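Local coordinates for succinoglycan biosynthesis protein (Bacillus cereus ATCC 14579, PDB 2QGM), which is of unproven function but belongs to the erythromycin esterase-like family and is probably a hydrolase, at residues A[367-378]-A[400-410]. Numbering follows the deposited sequence.
Sequences IPQDVKSFNYTL and WVKAKRPLLSI
F374 and W400 form the centre of a buried helix-to-turn contact, in which F374, first residue of helix 374-380, sets its ring into the bend between helix 395-402 and strand 404-408. The F374 ring turns an edge to the face of W400, a T-shaped pair with planes at 74° and centroids 5.3 Å apart; CD1 comes closest, 3.5 Å from W400 CZ2. R405 CB lies over one face of the phenyl ring, 3.8 Å from its centroid, a CH-pi contact. At the ring's edge, near its plane, stand the carbonyl oxygens of W400 and A403; A403 O is buried without a hydrogen-bond partner, and F374 CZ approaches it to 3.3 Å. At chi1 175° the W400 side chain extends away from its own N, which brings the indole against the helix a turn on from F374, where T377 CB meets W400 CZ2 and L378 CD2 touches W400 CH2 at 3.5 Å.

One backbone bond ties the helix start to the strand: F374 N donates to P406 O at 3.0 Å. S373 CA also lies against this oxygen in a strongly bent CA-H...O contact. S373 is the N-cap: its OG accepts from Y376 N and donates to D370 O, which also takes S373 N in the type I turn 370-373. D370 OD1 closes an Asx turn on K372 N, and the P406 ring packs against this turn, its CD 3.5 Å from K372 O. Farther along, the I367 and L408 side chains cross at about a right angle, CG2 of I367 meeting CD2 of L408 at 3.8 Å.

Strand 404-408 pairs antiparallel with strand 421-425, whose Y421 touches D370, S373 and L408. L426 of helix 426-429 packs on F374, V401 and L407; helix 37-48 borders T377 and W400, while strand 336-344 of the large mixed sheet lies against I367 and L378.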
loop_
_atom_site.group_PDB
_atom_site.type_symbol
_atom_site.label_atom_id
_atom_site.label_comp_id
_atom_site.label_asym_id
_atom_site.label_seq_id
_atom_site.Cartn_x
_atom_site.Cartn_y
_atom_site.Cartn_z
ATOM N N ILE A 367 2.592 2.769 21.740
ATOM C CA ILE A 367 1.371 2.047 21.425
ATOM C C ILE A 367 0.472 1.870 22.648
ATOM O O ILE A 367 0.867 1.239 23.631
ATOM C CB ILE A 367 1.695 0.651 20.855
ATOM C CG1 ILE A 367 2.450 0.793 19.533
ATOM C CG2 ILE A 367 0.409 -0.147 20.643
ATOM C CD1 ILE A 367 2.860 -0.538 18.918
ATOM N N PRO A 368 -0.747 2.431 22.601
ATOM C CA PRO A 368 -1.678 2.306 23.726
ATOM C C PRO A 368 -2.074 0.844 23.920
ATOM O O PRO A 368 -2.225 0.096 22.953
ATOM C CB PRO A 368 -2.868 3.159 23.292
ATOM C CG PRO A 368 -2.261 4.172 22.390
ATOM C CD PRO A 368 -1.280 3.356 21.585
ATOM N N GLN A 369 -2.252 0.454 25.177
ATOM C CA GLN A 369 -2.626 -0.905 25.534
ATOM C C GLN A 369 -4.140 -1.079 25.661
ATOM O O GLN A 369 -4.847 -0.167 26.095
ATOM C CB GLN A 369 -1.948 -1.278 26.855
ATOM C CG GLN A 369 -2.477 -2.532 27.525
ATOM C CD GLN A 369 -2.016 -2.656 28.970
ATOM O OE1 GLN A 369 -2.387 -3.596 29.674
ATOM N NE2 GLN A 369 -1.204 -1.701 29.420
ATOM N N ASP A 370 -4.621 -2.254 25.258
ATOM C CA ASP A 370 -6.036 -2.623 25.334
ATOM C C ASP A 370 -6.078 -4.141 25.509
ATOM O O ASP A 370 -5.886 -4.889 24.552
ATOM C CB ASP A 370 -6.786 -2.238 24.058
ATOM C CG ASP A 370 -8.292 -2.389 24.205
ATOM O OD1 ASP A 370 -8.737 -3.409 24.771
ATOM O OD2 ASP A 370 -9.040 -1.495 23.755
ATOM N N VAL A 371 -6.336 -4.593 26.732
ATOM C CA VAL A 371 -6.365 -6.023 27.030
ATOM C C VAL A 371 -7.458 -6.826 26.326
ATOM O O VAL A 371 -7.493 -8.054 26.427
ATOM C CB VAL A 371 -6.490 -6.254 28.545
ATOM C CG1 VAL A 371 -5.421 -5.458 29.271
ATOM C CG2 VAL A 371 -7.881 -5.864 29.021
ATOM N N LYS A 372 -8.342 -6.141 25.614
ATOM C CA LYS A 372 -9.423 -6.813 24.905
ATOM C C LYS A 372 -9.135 -6.981 23.408
ATOM O O LYS A 372 -9.776 -7.786 22.732
ATOM C CB LYS A 372 -10.722 -6.030 25.095
ATOM C CG LYS A 372 -11.646 -6.600 26.162
ATOM C CD LYS A 372 -12.232 -7.920 25.691
ATOM C CE LYS A 372 -13.410 -8.343 26.553
ATOM N NZ LYS A 372 -14.027 -9.616 26.080
ATOM N N SER A 373 -8.153 -6.242 22.903
ATOM C CA SER A 373 -7.804 -6.284 21.480
ATOM C C SER A 373 -7.198 -7.590 20.963
ATOM O O SER A 373 -6.629 -8.381 21.721
ATOM C CB SER A 373 -6.839 -5.143 21.153
ATOM O OG SER A 373 -5.578 -5.344 21.767
ATOM N N PHE A 374 -7.321 -7.807 19.656
ATOM C CA PHE A 374 -6.737 -8.990 19.027
ATOM C C PHE A 374 -5.235 -8.906 19.273
ATOM O O PHE A 374 -4.569 -9.914 19.489
ATOM C CB PHE A 374 -6.976 -8.971 17.511
ATOM C CG PHE A 374 -8.410 -9.135 17.115
ATOM C CD1 PHE A 374 -9.045 -10.370 17.231
ATOM C CD2 PHE A 374 -9.130 -8.057 16.606
ATOM C CE1 PHE A 374 -10.374 -10.529 16.844
ATOM C CE2 PHE A 374 -10.459 -8.203 16.215
ATOM C CZ PHE A 374 -11.082 -9.446 16.336
ATOM N N ASN A 375 -4.722 -7.678 19.239
ATOM C CA ASN A 375 -3.300 -7.406 19.417
ATOM C C ASN A 375 -2.693 -7.904 20.716
ATOM O O ASN A 375 -1.617 -8.498 20.716
ATOM C CB ASN A 375 -3.056 -5.909 19.271
ATOM C CG ASN A 375 -3.428 -5.404 17.895
ATOM O OD1 ASN A 375 -2.603 -5.385 16.979
ATOM N ND2 ASN A 375 -4.685 -5.015 17.733
ATOM N N TYR A 376 -3.365 -7.662 21.831
ATOM C CA TYR A 376 -2.810 -8.120 23.088
ATOM C C TYR A 376 -2.926 -9.621 23.264
ATOM O O TYR A 376 -2.081 -10.236 23.909
ATOM C CB TYR A 376 -3.430 -7.336 24.246
ATOM C CG TYR A 376 -2.575 -6.129 24.562
ATOM C CD1 TYR A 376 -1.447 -6.254 25.371
ATOM C CD2 TYR A 376 -2.813 -4.895 23.956
ATOM C CE1 TYR A 376 -0.568 -5.191 25.561
ATOM C CE2 TYR A 376 -1.940 -3.822 24.139
ATOM C CZ TYR A 376 -0.817 -3.981 24.940
ATOM O OH TYR A 376 0.078 -2.949 25.091
ATOM N N THR A 377 -3.953 -10.216 22.668
ATOM C CA THR A 377 -4.121 -11.663 22.753
ATOM C C THR A 377 -3.006 -12.311 21.932
ATOM O O THR A 377 -2.440 -13.329 22.321
ATOM C CB THR A 377 -5.493 -12.117 22.195
ATOM O OG1 THR A 377 -6.549 -11.560 22.991
ATOM C CG2 THR A 377 -5.601 -13.634 22.222
ATOM N N LEU A 378 -2.685 -11.703 20.794
ATOM C CA LEU A 378 -1.629 -12.222 19.932
ATOM C C LEU A 378 -0.284 -12.145 20.650
ATOM O O LEU A 378 0.596 -12.984 20.437
ATOM C CB LEU A 378 -1.566 -11.423 18.625
ATOM C CG LEU A 378 -2.697 -11.640 17.611
ATOM C CD1 LEU A 378 -2.558 -10.629 16.466
ATOM C CD2 LEU A 378 -2.641 -13.065 17.075
ATOM N N TRP A 400 -12.478 -16.998 17.633
ATOM C CA TRP A 400 -11.825 -15.757 18.023
ATOM C C TRP A 400 -11.669 -14.742 16.886
ATOM O O TRP A 400 -12.057 -13.583 17.039
ATOM C CB TRP A 400 -10.458 -16.081 18.630
ATOM C CG TRP A 400 -9.611 -14.890 18.978
ATOM C CD1 TRP A 400 -9.820 -13.996 19.989
ATOM C CD2 TRP A 400 -8.403 -14.485 18.327
ATOM N NE1 TRP A 400 -8.815 -13.059 20.008
ATOM C CE2 TRP A 400 -7.931 -13.337 18.995
ATOM C CE3 TRP A 400 -7.670 -14.983 17.239
ATOM C CZ2 TRP A 400 -6.757 -12.676 18.612
ATOM C CZ3 TRP A 400 -6.500 -14.320 16.861
ATOM C CH2 TRP A 400 -6.062 -13.184 17.545
ATOM N N VAL A 401 -11.110 -15.160 15.752
ATOM C CA VAL A 401 -10.917 -14.232 14.632
ATOM C C VAL A 401 -12.221 -13.751 14.001
ATOM O O VAL A 401 -12.258 -12.688 13.380
ATOM C CB VAL A 401 -10.057 -14.850 13.514
ATOM C CG1 VAL A 401 -8.644 -15.102 14.017
ATOM C CG2 VAL A 401 -10.688 -16.134 13.027
ATOM N N LYS A 402 -13.282 -14.539 14.157
ATOM C CA LYS A 402 -14.589 -14.197 13.601
ATOM C C LYS A 402 -15.402 -13.303 14.535
ATOM O O LYS A 402 -16.419 -12.731 14.137
ATOM C CB LYS A 402 -15.387 -15.470 13.296
ATOM C CG LYS A 402 -14.878 -16.257 12.092
ATOM C CD LYS A 402 -15.666 -17.542 11.900
ATOM C CE LYS A 402 -15.238 -18.280 10.639
ATOM N NZ LYS A 402 -15.577 -17.517 9.403
ATOM N N ALA A 403 -14.957 -13.194 15.779
ATOM C CA ALA A 403 -15.639 -12.371 16.771
ATOM C C ALA A 403 -15.210 -10.914 16.642
ATOM O O ALA A 403 -14.188 -10.613 16.026
ATOM C CB ALA A 403 -15.323 -12.890 18.172
ATOM N N LYS A 404 -15.995 -10.007 17.214
ATOM C CA LYS A 404 -15.660 -8.589 17.162
ATOM C C LYS A 404 -14.898 -8.174 18.410
ATOM O O LYS A 404 -15.364 -8.369 19.536
ATOM C CB LYS A 404 -16.922 -7.731 17.022
ATOM C CG LYS A 404 -17.602 -7.819 15.662
ATOM C CD LYS A 404 -18.648 -6.720 15.509
ATOM C CE LYS A 404 -19.394 -6.829 14.186
ATOM N NZ LYS A 404 -18.469 -6.850 13.019
ATOM N N ARG A 405 -13.716 -7.605 18.200
ATOM C CA ARG A 405 -12.863 -7.157 19.295
ATOM C C ARG A 405 -12.078 -5.940 18.826
ATOM O O ARG A 405 -11.987 -5.677 17.628
ATOM C CB ARG A 405 -11.878 -8.261 19.685
ATOM C CG ARG A 405 -12.512 -9.591 20.080
ATOM C CD ARG A 405 -13.023 -9.574 21.512
ATOM N NE ARG A 405 -13.334 -10.921 21.993
ATOM C CZ ARG A 405 -14.530 -11.499 21.911
ATOM N NH1 ARG A 405 -15.554 -10.854 21.369
ATOM N NH2 ARG A 405 -14.701 -12.733 22.372
ATOM N N PRO A 406 -11.497 -5.181 19.765
ATOM C CA PRO A 406 -10.725 -4.002 19.367
ATOM C C PRO A 406 -9.532 -4.393 18.504
ATOM O O PRO A 406 -8.858 -5.391 18.778
ATOM C CB PRO A 406 -10.291 -3.405 20.703
ATOM C CG PRO A 406 -11.412 -3.806 21.630
ATOM C CD PRO A 406 -11.647 -5.245 21.229
ATOM N N LEU A 407 -9.289 -3.615 17.453
ATOM C CA LEU A 407 -8.159 -3.861 16.565
ATOM C C LEU A 407 -7.366 -2.569 16.491
ATOM O O LEU A 407 -7.916 -1.504 16.216
ATOM C CB LEU A 407 -8.627 -4.255 15.162
ATOM C CG LEU A 407 -7.513 -4.454 14.121
ATOM C CD1 LEU A 407 -6.703 -5.697 14.463
ATOM C CD2 LEU A 407 -8.118 -4.595 12.739
ATOM N N LEU A 408 -6.069 -2.669 16.743
ATOM C CA LEU A 408 -5.195 -1.510 16.718
ATOM C C LEU A 408 -4.991 -1.017 15.295
ATOM O O LEU A 408 -4.871 -1.819 14.375
ATOM C CB LEU A 408 -3.835 -1.869 17.302
ATOM C CG LEU A 408 -2.780 -0.770 17.166
ATOM C CD1 LEU A 408 -3.143 0.379 18.100
ATOM C CD2 LEU A 408 -1.394 -1.336 17.484
ATOM N N SER A 409 -4.945 0.298 15.124
ATOM C CA SER A 409 -4.725 0.899 13.815
ATOM C C SER A 409 -4.237 2.326 14.034
ATOM O O SER A 409 -4.972 3.179 14.528
ATOM C CB SER A 409 -6.011 0.888 12.994
ATOM O OG SER A 409 -5.731 1.112 11.622
ATOM N N ILE A 410 -2.981 2.571 13.671
ATOM C CA ILE A 410 -2.367 3.886 13.857
ATOM C C ILE A 410 -1.883 4.461 12.534
ATOM O O ILE A 410 -1.117 3.824 11.809
ATOM C CB ILE A 410 -1.156 3.809 14.814
ATOM C CG1 ILE A 410 -1.591 3.193 16.155
ATOM C CG2 ILE A 410 -0.581 5.205 15.029
ATOM C CD1 ILE A 410 -0.440 2.955 17.116
#